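PDB 4WV3: anthranilate-CoA ligase from Stigmatella aurantiaca, which belongs to the ANL superfamily of AMP-binding enzymes, which pair a large N-terminal domain with a smaller C-terminal one. Local coordinates for residues N265-Y270 with C290-E295; A271-L276 with Y303-A308; D312-I317 with N329-I334. One frame throughout, in Å; residues are numbered along the deposited sequence.

Contact 1. Residues N265-Y270 with C290-E295; sequences NAPTGY and CVSASE. With 3UK (5'-O-[(S)-[(2-aminobenzoyl)oxy](hydroxy)phosphoryl]adenosine), chain C.
The phenol ring of Tyr270 has Val291 O at its edge, near the ring plane. The CB atoms of Cys290 and Ser292 approach obliquely, the second 3.6 Å from Tyr270 CE2. One face of the ring carries Asn265 CB, offset toward the rim, from the start of the same segment. Tyr270 CG stands beside its backbone N (chi1 -75°), which brings the ring back over the residues that lead into its own helix.

Two donors grip Val291 O. Asn265 N bonds to Val291 O at 3.0 Å; Tyr270 OH, 2.7 Å from Val291 O, donates from above the carbonyl plane. A strand carbonyl thus holds both its neighbour and the tip of the helix side chain. Further along, Ala293 N makes a weak bond of 3.3 Å to Asn265 O, continuing the parallel pairing of Asn265 with Ser292. Pro267 then wedges its ring against the chain leaving the strand, its CD 3.3 Å from Ser292 OG and its CG 3.3 Å from Glu295 O. Ala266, the N-cap, offers its carbonyl to the N-H groups of Gly269 and Tyr270. On the far side of the loop Ala293 CB lies 3.5 Å from C28 of the bound 3UK, while Ser294 OG bonds to Thr504 O, Glu295 OE2 bonds to Ile507 N and Glu295 OE1 forms a salt bridge with Arg509.

Strand 262-265, helix 267-274 and strand 289-292 make up a beta-alpha-beta unit, and strand 313-318 lies on the other side of 289-292 in the same sheet.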
loop_
_atom_site.group_PDB
_atom_site.type_symbol
_atom_site.label_atom_id
_atom_site.label_comp_id
_atom_site.label_asym_id
_atom_site.label_seq_id
_atom_site.Cartn_x
_atom_site.Cartn_y
_atom_site.Cartn_z
ATOM N N ASN A 265 -4.622 5.495 -5.306
ATOM C CA ASN A 265 -5.564 5.420 -4.195
ATOM C C ASN A 265 -6.103 4.003 -4.027
ATOM O O ASN A 265 -5.791 3.113 -4.818
ATOM C CB ASN A 265 -6.719 6.405 -4.401
ATOM C CG ASN A 265 -7.382 6.811 -3.097
ATOM O OD1 ASN A 265 -7.253 6.126 -2.083
ATOM N ND2 ASN A 265 -8.099 7.928 -3.118
ATOM N N ALA A 266 -6.903 3.801 -2.987
ATOM C CA ALA A 266 -7.568 2.528 -2.752
ATOM C C ALA A 266 -9.039 2.678 -3.122
ATOM O O ALA A 266 -9.555 3.795 -3.132
ATOM C CB ALA A 266 -7.420 2.119 -1.291
ATOM N N PRO A 267 -9.716 1.560 -3.442
ATOM C CA PRO A 267 -11.145 1.580 -3.774
ATOM C C PRO A 267 -11.993 2.310 -2.734
ATOM O O PRO A 267 -12.973 2.961 -3.095
ATOM C CB PRO A 267 -11.510 0.096 -3.800
ATOM C CG PRO A 267 -10.262 -0.569 -4.244
ATOM C CD PRO A 267 -9.137 0.216 -3.624
ATOM N N THR A 268 -11.614 2.207 -1.464
ATOM C CA THR A 268 -12.328 2.903 -0.401
ATOM C C THR A 268 -12.132 4.415 -0.508
ATOM O O THR A 268 -12.979 5.192 -0.066
ATOM C CB THR A 268 -11.894 2.414 0.999
ATOM O OG1 THR A 268 -12.676 3.074 2.001
ATOM C CG2 THR A 268 -10.419 2.704 1.241
ATOM N N GLY A 269 -11.016 4.824 -1.103
ATOM C CA GLY A 269 -10.726 6.232 -1.301
ATOM C C GLY A 269 -11.441 6.779 -2.519
ATOM O O GLY A 269 -11.938 7.905 -2.506
ATOM N N TYR A 270 -11.490 5.976 -3.579
ATOM C CA TYR A 270 -12.208 6.354 -4.790
ATOM C C TYR A 270 -13.706 6.467 -4.522
ATOM O O TYR A 270 -14.380 7.339 -5.068
ATOM C CB TYR A 270 -11.952 5.347 -5.913
ATOM C CG TYR A 270 -10.583 5.457 -6.550
ATOM C CD1 TYR A 270 -10.266 6.527 -7.379
ATOM C CD2 TYR A 270 -9.615 4.486 -6.336
ATOM C CE1 TYR A 270 -9.020 6.631 -7.968
ATOM C CE2 TYR A 270 -8.365 4.580 -6.922
ATOM C CZ TYR A 270 -8.072 5.654 -7.737
ATOM O OH TYR A 270 -6.830 5.752 -8.320
ATOM N N CYS A 290 -4.998 6.895 -13.465
ATOM C CA CYS A 290 -5.177 6.649 -12.040
ATOM C C CYS A 290 -4.841 5.198 -11.724
ATOM O O CYS A 290 -4.984 4.320 -12.574
ATOM C CB CYS A 290 -6.608 6.971 -11.607
ATOM S SG CYS A 290 -7.013 8.733 -11.628
ATOM N N VAL A 291 -4.382 4.954 -10.501
ATOM C CA VAL A 291 -3.999 3.612 -10.079
ATOM C C VAL A 291 -4.729 3.224 -8.797
ATOM O O VAL A 291 -4.846 4.030 -7.873
ATOM C CB VAL A 291 -2.474 3.510 -9.854
ATOM C CG1 VAL A 291 -2.079 2.095 -9.458
ATOM C CG2 VAL A 291 -1.721 3.945 -11.100
ATOM N N SER A 292 -5.222 1.990 -8.749
ATOM C CA SER A 292 -5.904 1.475 -7.567
ATOM C C SER A 292 -5.286 0.162 -7.102
ATOM O O SER A 292 -4.908 -0.677 -7.921
ATOM C CB SER A 292 -7.394 1.275 -7.849
ATOM O OG SER A 292 -8.060 0.739 -6.720
ATOM N N ALA A 293 -5.184 -0.010 -5.788
ATOM C CA ALA A 293 -4.635 -1.237 -5.216
ATOM C C ALA A 293 -4.948 -1.259 -3.722
ATOM O O ALA A 293 -5.607 -0.357 -3.210
ATOM C CB ALA A 293 -3.116 -1.195 -5.220
ATOM N N SER A 294 -4.447 -2.278 -3.031
ATOM C CA SER A 294 -4.739 -2.470 -1.617
ATOM C C SER A 294 -5.825 -3.526 -1.509
ATOM O O SER A 294 -5.654 -4.554 -0.855
ATOM C CB SER A 294 -5.204 -1.161 -0.979
ATOM O OG SER A 294 -5.130 -1.229 0.435
ATOM N N GLU A 295 -6.943 -3.260 -2.175
ATOM C CA GLU A 295 -8.017 -4.240 -2.325
ATOM C C GLU A 295 -8.588 -4.174 -3.738
ATOM O O GLU A 295 -8.346 -3.210 -4.464
ATOM C CB GLU A 295 -9.126 -4.021 -1.289
ATOM C CG GLU A 295 -8.751 -4.432 0.130
ATOM C CD GLU A 295 -9.958 -4.572 1.039
ATOM O OE1 GLU A 295 -11.095 -4.591 0.523
ATOM O OE2 GLU A 295 -9.772 -4.665 2.270
HETATM C C10 3UK C . -4.366 -7.390 -1.228
HETATM C C15 3UK C . -5.222 -6.663 -3.453
HETATM C C17 3UK C . -7.004 -7.302 -4.861
HETATM C C21 3UK C . -3.906 -8.788 -1.533
HETATM C C26 3UK C . 0.246 -3.429 -2.038
HETATM C C28 3UK C . 0.013 -2.590 -4.290
HETATM O O01 3UK C . -1.465 -3.774 -0.369
HETATM C C02 3UK C . -0.358 -4.091 -0.746
HETATM O O03 3UK C . 0.532 -4.751 0.146
HETATM P P04 3UK C . 0.025 -5.322 1.541
HETATM O O05 3UK C . 1.240 -5.946 2.297
HETATM O O06 3UK C . -1.086 -6.466 1.359
HETATM C C07 3UK C . -1.134 -7.222 0.138
HETATM C C08 3UK C . -2.487 -7.865 0.038
HETATM O O09 3UK C . -3.487 -6.860 -0.244
HETATM N N11 3UK C . -4.327 -6.578 -2.401
HETATM C C12 3UK C . -3.417 -5.593 -2.664
HETATM N N13 3UK C . -3.716 -5.047 -3.875
HETATM C C14 3UK C . -4.831 -5.693 -4.386
HETATM N N16 3UK C . -6.300 -7.448 -3.709
HETATM N N18 3UK C . -6.687 -6.402 -5.782
HETATM C C19 3UK C . -5.636 -5.588 -5.604
HETATM N N20 3UK C . -5.303 -4.627 -6.596
HETATM O O22 3UK C . -4.674 -9.716 -0.790
HETATM C C23 3UK C . -2.522 -8.816 -1.088
HETATM O O24 3UK C . -2.177 -10.140 -0.636
HETATM O O25 3UK C . -0.532 -4.187 2.384
HETATM C C27 3UK C . -0.547 -3.184 -3.133
HETATM C C29 3UK C . 1.407 -2.246 -4.324
HETATM C C30 3UK C . 2.201 -2.493 -3.231
HETATM C C31 3UK C . 1.642 -3.084 -2.071
HETATM N N32 3UK C . 2.486 -3.347 -0.906
#

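Contact 2. Residues A271-L276 with Y303-A308; sequences AAALAL and YAWKEA
Leu274 reaches across to helix 299-309 and meets Ala304, Trp305 and Ala308, an instructive case of one branched side chain filling the seam between two helices. From CB the chain swings beside its own backbone N (chi1 -67°) and forks at CG, which already lies 3.8 Å from Trp305 CE3. The CD1 branch goes to the helix backbone side, where it touches Ala304 CB at 3.7 Å and comes close to Trp305 N. The other branch, CD2, meets the six-membered part of the indole, 3.7 Å from Trp305 CE3, and extends more loosely to Ala308 CB at 4.3 Å. Its two methyls therefore divide the work, one against the helix surface and one against the ring. The side chains of Leu274 and Trp305 cross obliquely.

Trp305 has CG anti to its backbone N (chi1 -170°), and this carries the indole out from its helix to the opposing one. There Ala273 CB sits at the ring edge, near its plane, 4.0 Å from Trp305 CZ3. Small residues on both sides are consistent with the CA atoms of Leu274 and Trp305 lying 7.4 Å apart. The contact is wholly apolar. Phe279, from the loop after the first helix, closes over Leu274, Ala308 and the indole, and the ring of Tyr270 meets that indole edge-to-face.

Ala272 and Ala275 meanwhile touch Gln440 of strand 439-448. Such leucine, alanine and aromatic packing is that of neighbouring helices laid against one sheet in a layered alpha/beta domain, here joined side by side well away from the bound ligand.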
loop_
_atom_site.group_PDB
_atom_site.type_symbol
_atom_site.label_atom_id
_atom_site.label_comp_id
_atom_site.label_asym_id
_atom_site.label_seq_id
_atom_site.Cartn_x
_atom_site.Cartn_y
_atom_site.Cartn_z
ATOM N N ALA A 271 -14.217 5.578 -3.675
ATOM C CA ALA A 271 -15.633 5.580 -3.323
ATOM C C ALA A 271 -15.988 6.789 -2.464
ATOM O O ALA A 271 -17.047 7.393 -2.634
ATOM C CB ALA A 271 -16.004 4.291 -2.606
ATOM N N ALA A 272 -15.094 7.135 -1.542
ATOM C CA ALA A 272 -15.294 8.288 -0.672
ATOM C C ALA A 272 -15.297 9.590 -1.469
ATOM O O ALA A 272 -16.044 10.517 -1.157
ATOM C CB ALA A 272 -14.224 8.329 0.408
ATOM N N ALA A 273 -14.457 9.652 -2.497
ATOM C CA ALA A 273 -14.364 10.838 -3.340
ATOM C C ALA A 273 -15.625 11.015 -4.180
ATOM O O ALA A 273 -16.151 12.121 -4.301
ATOM C CB ALA A 273 -13.134 10.763 -4.231
ATOM N N LEU A 274 -16.106 9.917 -4.755
ATOM C CA LEU A 274 -17.309 9.947 -5.582
ATOM C C LEU A 274 -18.568 10.155 -4.745
ATOM O O LEU A 274 -19.614 10.541 -5.270
ATOM C CB LEU A 274 -17.427 8.665 -6.408
ATOM C CG LEU A 274 -16.359 8.463 -7.484
ATOM C CD1 LEU A 274 -16.479 7.083 -8.109
ATOM C CD2 LEU A 274 -16.455 9.547 -8.548
ATOM N N ALA A 275 -18.465 9.900 -3.445
ATOM C CA ALA A 275 -19.590 10.100 -2.537
ATOM C C ALA A 275 -19.835 11.585 -2.290
ATOM O O ALA A 275 -20.923 11.981 -1.873
ATOM C CB ALA A 275 -19.351 9.373 -1.221
ATOM N N LEU A 276 -18.815 12.399 -2.548
ATOM C CA LEU A 276 -18.928 13.843 -2.389
ATOM C C LEU A 276 -19.957 14.415 -3.357
ATOM O O LEU A 276 -19.940 14.105 -4.549
ATOM C CB LEU A 276 -17.572 14.515 -2.611
ATOM C CG LEU A 276 -16.446 14.112 -1.657
ATOM C CD1 LEU A 276 -15.136 14.761 -2.068
ATOM C CD2 LEU A 276 -16.804 14.479 -0.227
ATOM N N TYR A 303 -16.224 2.309 -13.511
ATOM C CA TYR A 303 -17.092 3.018 -14.443
ATOM C C TYR A 303 -17.522 4.374 -13.894
ATOM O O TYR A 303 -17.567 5.361 -14.627
ATOM C CB TYR A 303 -18.320 2.176 -14.802
ATOM C CG TYR A 303 -18.014 0.996 -15.698
ATOM C CD1 TYR A 303 -17.518 1.184 -16.980
ATOM C CD2 TYR A 303 -18.234 -0.304 -15.264
ATOM C CE1 TYR A 303 -17.238 0.109 -17.802
ATOM C CE2 TYR A 303 -17.957 -1.386 -16.079
ATOM C CZ TYR A 303 -17.460 -1.173 -17.347
ATOM O OH TYR A 303 -17.185 -2.249 -18.160
ATOM N N ALA A 304 -17.834 4.420 -12.602
ATOM C CA ALA A 304 -18.274 5.655 -11.962
ATOM C C ALA A 304 -17.191 6.727 -12.019
ATOM O O ALA A 304 -17.486 7.913 -12.150
ATOM C CB ALA A 304 -18.691 5.392 -10.522
ATOM N N TRP A 305 -15.937 6.300 -11.923
ATOM C CA TRP A 305 -14.811 7.219 -12.008
ATOM C C TRP A 305 -14.543 7.587 -13.464
ATOM O O TRP A 305 -14.200 8.727 -13.774
ATOM C CB TRP A 305 -13.565 6.589 -11.382
ATOM C CG TRP A 305 -12.424 7.545 -11.213
ATOM C CD1 TRP A 305 -11.394 7.755 -12.082
ATOM C CD2 TRP A 305 -12.197 8.422 -10.103
ATOM N NE1 TRP A 305 -10.538 8.707 -11.582
ATOM C CE2 TRP A 305 -11.009 9.133 -10.369
ATOM C CE3 TRP A 305 -12.883 8.676 -8.911
ATOM C CZ2 TRP A 305 -10.494 10.081 -9.487
ATOM C CZ3 TRP A 305 -12.368 9.616 -8.037
ATOM C CH2 TRP A 305 -11.187 10.307 -8.328
ATOM N N LYS A 306 -14.714 6.613 -14.353
ATOM C CA LYS A 306 -14.486 6.815 -15.779
ATOM C C LYS A 306 -15.521 7.759 -16.383
ATOM O O LYS A 306 -15.219 8.521 -17.299
ATOM C CB LYS A 306 -14.513 5.474 -16.515
ATOM C CG LYS A 306 -14.302 5.572 -18.017
ATOM C CD LYS A 306 -12.938 6.155 -18.345
ATOM C CE LYS A 306 -12.704 6.204 -19.844
ATOM N NZ LYS A 306 -11.362 6.759 -20.174
ATOM N N GLU A 307 -16.711 7.699 -15.842
ATOM C CA GLU A 307 -17.825 8.445 -16.302
ATOM C C GLU A 307 -17.840 9.862 -15.737
ATOM O O GLU A 307 -18.419 10.722 -16.300
ATOM C CB GLU A 307 -19.120 7.637 -16.075
ATOM C CG GLU A 307 -19.525 6.827 -17.298
ATOM C CD GLU A 307 -20.073 5.410 -17.061
ATOM O OE1 GLU A 307 -20.987 5.204 -16.297
ATOM O OE2 GLU A 307 -19.612 4.497 -17.715
ATOM N N ALA A 308 -17.135 10.084 -14.650
ATOM C CA ALA A 308 -17.085 11.370 -13.963
ATOM C C ALA A 308 -15.799 12.128 -14.268
ATOM O O ALA A 308 -15.744 13.350 -14.137
ATOM C CB ALA A 308 -17.240 11.177 -12.463
#

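Contact 3. Residues D312-I317 with N329-I334; sequences DIIDGI and NRPGDI. With 3UK (5'-O-[(S)-[(2-aminobenzoyl)oxy](hydroxy)phosphoryl]adenosine), chain C.
Asp315 O is gripped twice by one residue, Asn329, through its backbone N at 3.1 Å from Asp315 O and through ND2 of its side-chain amide. The second separation, Asn329 ND2 to Asp315 O, reads 2.5 Å, a length too short to be trusted at this resolution, although the direction is sound: the carbonyl oxygen lies close to the amide plane. Both donors stand somewhat tilted from the carbonyl plane. The amide is held further from outside, ND2 by Ser338 O and OD1 by Arg335 N, which should fix its rotation.

Beyond this clamp the contact is apolar. Ile314 lays CG2 near Asn329 O and sends CD1 on to the turn, where it reaches Ile334 CD1 at 3.8 Å, the two side chains crossing at about a right angle. Ile334 CD1 also lies 3.6 Å from Asp312 CB, while the carboxylate of Asp312 pairs with Lys306. The loop itself is a tight turn through Pro331 and Gly332, tied by paired backbone bonds between Arg330 and Asp333.

The strand uses its other groups on the bound 3UK. With CG anti to its N (chi1 -180°), Asp315 directs OD1 to the amino nitrogen N20 of 3UK at 2.9 Å, and Gly316 O accepts a weak bond from the same N20. Ile317 CB packs 3.5 Å from C19 of the adenine. Asp315 thus gives its carbonyl to the loop and its carboxylate to the ligand; Asn329 acts as a second-shell residue, probably steadying the strand, and the two acceptors around N20 are consistent with recognition of an amino group there.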
loop_
_atom_site.group_PDB
_atom_site.type_symbol
_atom_site.label_atom_id
_atom_site.label_comp_id
_atom_site.label_asym_id
_atom_site.label_seq_id
_atom_site.Cartn_x
_atom_site.Cartn_y
_atom_site.Cartn_z
ATOM N N ASP A 312 -9.075 6.573 -17.028
ATOM C CA ASP A 312 -9.023 5.154 -16.708
ATOM C C ASP A 312 -8.286 4.928 -15.394
ATOM O O ASP A 312 -7.312 5.619 -15.095
ATOM C CB ASP A 312 -8.310 4.380 -17.819
ATOM C CG ASP A 312 -9.070 4.402 -19.129
ATOM O OD1 ASP A 312 -8.424 4.568 -20.184
ATOM O OD2 ASP A 312 -10.307 4.243 -19.105
ATOM N N ILE A 313 -8.752 3.961 -14.613
ATOM C CA ILE A 313 -8.047 3.565 -13.400
ATOM C C ILE A 313 -7.328 2.240 -13.615
ATOM O O ILE A 313 -7.934 1.257 -14.042
ATOM C CB ILE A 313 -8.997 3.422 -12.198
ATOM C CG1 ILE A 313 -9.646 4.764 -11.862
ATOM C CG2 ILE A 313 -8.241 2.898 -10.990
ATOM C CD1 ILE A 313 -10.488 4.725 -10.605
ATOM N N ILE A 314 -6.031 2.216 -13.324
ATOM C CA ILE A 314 -5.251 0.994 -13.455
ATOM C C ILE A 314 -5.242 0.224 -12.140
ATOM O O ILE A 314 -4.579 0.621 -11.182
ATOM C CB ILE A 314 -3.801 1.290 -13.884
ATOM C CG1 ILE A 314 -3.786 2.089 -15.190
ATOM C CG2 ILE A 314 -3.013 -0.005 -14.032
ATOM C CD1 ILE A 314 -4.483 1.393 -16.340
ATOM N N ASP A 315 -5.992 -0.874 -12.096
ATOM C CA ASP A 315 -6.026 -1.731 -10.918
ATOM C C ASP A 315 -4.977 -2.831 -11.021
ATOM O O ASP A 315 -4.892 -3.530 -12.031
ATOM C CB ASP A 315 -7.414 -2.351 -10.739
ATOM C CG ASP A 315 -7.501 -3.250 -9.515
ATOM O OD1 ASP A 315 -6.807 -2.966 -8.514
ATOM O OD2 ASP A 315 -8.262 -4.240 -9.553
ATOM N N GLY A 316 -4.180 -2.979 -9.968
ATOM C CA GLY A 316 -3.155 -4.004 -9.925
ATOM C C GLY A 316 -2.888 -4.469 -8.508
ATOM O O GLY A 316 -2.885 -3.665 -7.574
ATOM N N ILE A 317 -2.671 -5.769 -8.339
ATOM C CA ILE A 317 -2.405 -6.318 -7.014
ATOM C C ILE A 317 -0.911 -6.391 -6.709
ATOM O O ILE A 317 -0.117 -6.896 -7.505
ATOM C CB ILE A 317 -3.058 -7.708 -6.809
ATOM C CG1 ILE A 317 -2.644 -8.297 -5.457
ATOM C CG2 ILE A 317 -2.688 -8.657 -7.934
ATOM C CD1 ILE A 317 -3.171 -9.693 -5.207
ATOM N N ASN A 329 -3.445 -4.214 -14.645
ATOM C CA ASN A 329 -4.040 -3.802 -15.905
ATOM C C ASN A 329 -3.085 -2.853 -16.616
ATOM O O ASN A 329 -2.061 -2.461 -16.056
ATOM C CB ASN A 329 -5.388 -3.117 -15.673
ATOM C CG ASN A 329 -6.448 -4.072 -15.161
ATOM O OD1 ASN A 329 -7.159 -4.704 -15.943
ATOM N ND2 ASN A 329 -6.563 -4.179 -13.843
ATOM N N ARG A 330 -3.420 -2.484 -17.846
ATOM C CA ARG A 330 -2.558 -1.625 -18.647
ATOM C C ARG A 330 -3.386 -0.561 -19.350
ATOM O O ARG A 330 -4.566 -0.780 -19.617
ATOM C CB ARG A 330 -1.790 -2.463 -19.673
ATOM C CG ARG A 330 -0.728 -3.353 -19.061
ATOM C CD ARG A 330 -0.498 -4.598 -19.896
ATOM N NE ARG A 330 0.446 -5.511 -19.257
ATOM C CZ ARG A 330 0.126 -6.354 -18.281
ATOM N NH1 ARG A 330 -1.118 -6.400 -17.824
ATOM N NH2 ARG A 330 1.048 -7.150 -17.758
ATOM N N PRO A 331 -2.773 0.597 -19.648
ATOM C CA PRO A 331 -3.455 1.680 -20.366
ATOM C C PRO A 331 -4.161 1.195 -21.632
ATOM O O PRO A 331 -5.228 1.706 -21.971
ATOM C CB PRO A 331 -2.309 2.625 -20.724
ATOM C CG PRO A 331 -1.336 2.442 -19.616
ATOM C CD PRO A 331 -1.405 0.981 -19.253
ATOM N N GLY A 332 -3.579 0.211 -22.307
ATOM C CA GLY A 332 -4.173 -0.334 -23.514
ATOM C C GLY A 332 -5.071 -1.535 -23.275
ATOM O O GLY A 332 -5.847 -1.918 -24.150
ATOM N N ASP A 333 -4.969 -2.134 -22.093
ATOM C CA ASP A 333 -5.744 -3.332 -21.786
ATOM C C ASP A 333 -6.312 -3.297 -20.370
ATOM O O ASP A 333 -5.595 -3.525 -19.395
ATOM C CB ASP A 333 -4.888 -4.586 -21.986
ATOM C CG ASP A 333 -5.695 -5.867 -21.894
ATOM O OD1 ASP A 333 -6.935 -5.803 -22.027
ATOM O OD2 ASP A 333 -5.088 -6.942 -21.696
ATOM N N ILE A 334 -7.607 -3.011 -20.266
ATOM C CA ILE A 334 -8.282 -2.939 -18.975
ATOM C C ILE A 334 -9.549 -3.782 -18.950
ATOM O O ILE A 334 -10.416 -3.640 -19.812
ATOM C CB ILE A 334 -8.677 -1.489 -18.619
ATOM C CG1 ILE A 334 -7.438 -0.604 -18.494
ATOM C CG2 ILE A 334 -9.482 -1.453 -17.327
ATOM C CD1 ILE A 334 -7.748 0.823 -18.124
HETATM C C10 3UK C . -4.366 -7.390 -1.228
HETATM C C15 3UK C . -5.222 -6.663 -3.453
HETATM C C17 3UK C . -7.004 -7.302 -4.861
HETATM C C21 3UK C . -3.906 -8.788 -1.533
HETATM C C26 3UK C . 0.246 -3.429 -2.038
HETATM C C28 3UK C . 0.013 -2.590 -4.290
HETATM O O01 3UK C . -1.465 -3.774 -0.369
HETATM C C02 3UK C . -0.358 -4.091 -0.746
HETATM O O03 3UK C . 0.532 -4.751 0.146
HETATM P P04 3UK C . 0.025 -5.322 1.541
HETATM O O05 3UK C . 1.240 -5.946 2.297
HETATM O O06 3UK C . -1.086 -6.466 1.359
HETATM C C07 3UK C . -1.134 -7.222 0.138
HETATM C C08 3UK C . -2.487 -7.865 0.038
HETATM O O09 3UK C . -3.487 -6.860 -0.244
HETATM N N11 3UK C . -4.327 -6.578 -2.401
HETATM C C12 3UK C . -3.417 -5.593 -2.664
HETATM N N13 3UK C . -3.716 -5.047 -3.875
HETATM C C14 3UK C . -4.831 -5.693 -4.386
HETATM N N16 3UK C . -6.300 -7.448 -3.709
HETATM N N18 3UK C . -6.687 -6.402 -5.782
HETATM C C19 3UK C . -5.636 -5.588 -5.604
HETATM N N20 3UK C . -5.303 -4.627 -6.596
HETATM O O22 3UK C . -4.674 -9.716 -0.790
HETATM C C23 3UK C . -2.522 -8.816 -1.088
HETATM O O24 3UK C . -2.177 -10.140 -0.636
HETATM O O25 3UK C . -0.532 -4.187 2.384
HETATM C C27 3UK C . -0.547 -3.184 -3.133
HETATM C C29 3UK C . 1.407 -2.246 -4.324
HETATM C C30 3UK C . 2.201 -2.493 -3.231
HETATM C C31 3UK C . 1.642 -3.084 -2.071
HETATM N N32 3UK C . 2.486 -3.347 -0.906
#

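How the contacts relate
A shared sheet and a shared helix tie the three contacts together. Contacts 1 and 3 meet in the sheet, where strands 289-292 and 313-318 are neighbours and Ser292 N lies 2.9 Å from Ile314 O, a probable hydrogen bond; their centres are about 12 Å apart, and both touch 3UK. Contact 2 shares helix 267-274 with contact 1 and backs onto it, Cys290 SG packing 3.5 Å from Trp305 NE1. It meets contact 3 through a salt bridge of 2.9 Å between Lys306 NZ and Asp312 OD2, although their centres are about 17 Å apart. The ligand pocket therefore draws on contacts 1 and 3, with contact 2 packed behind them.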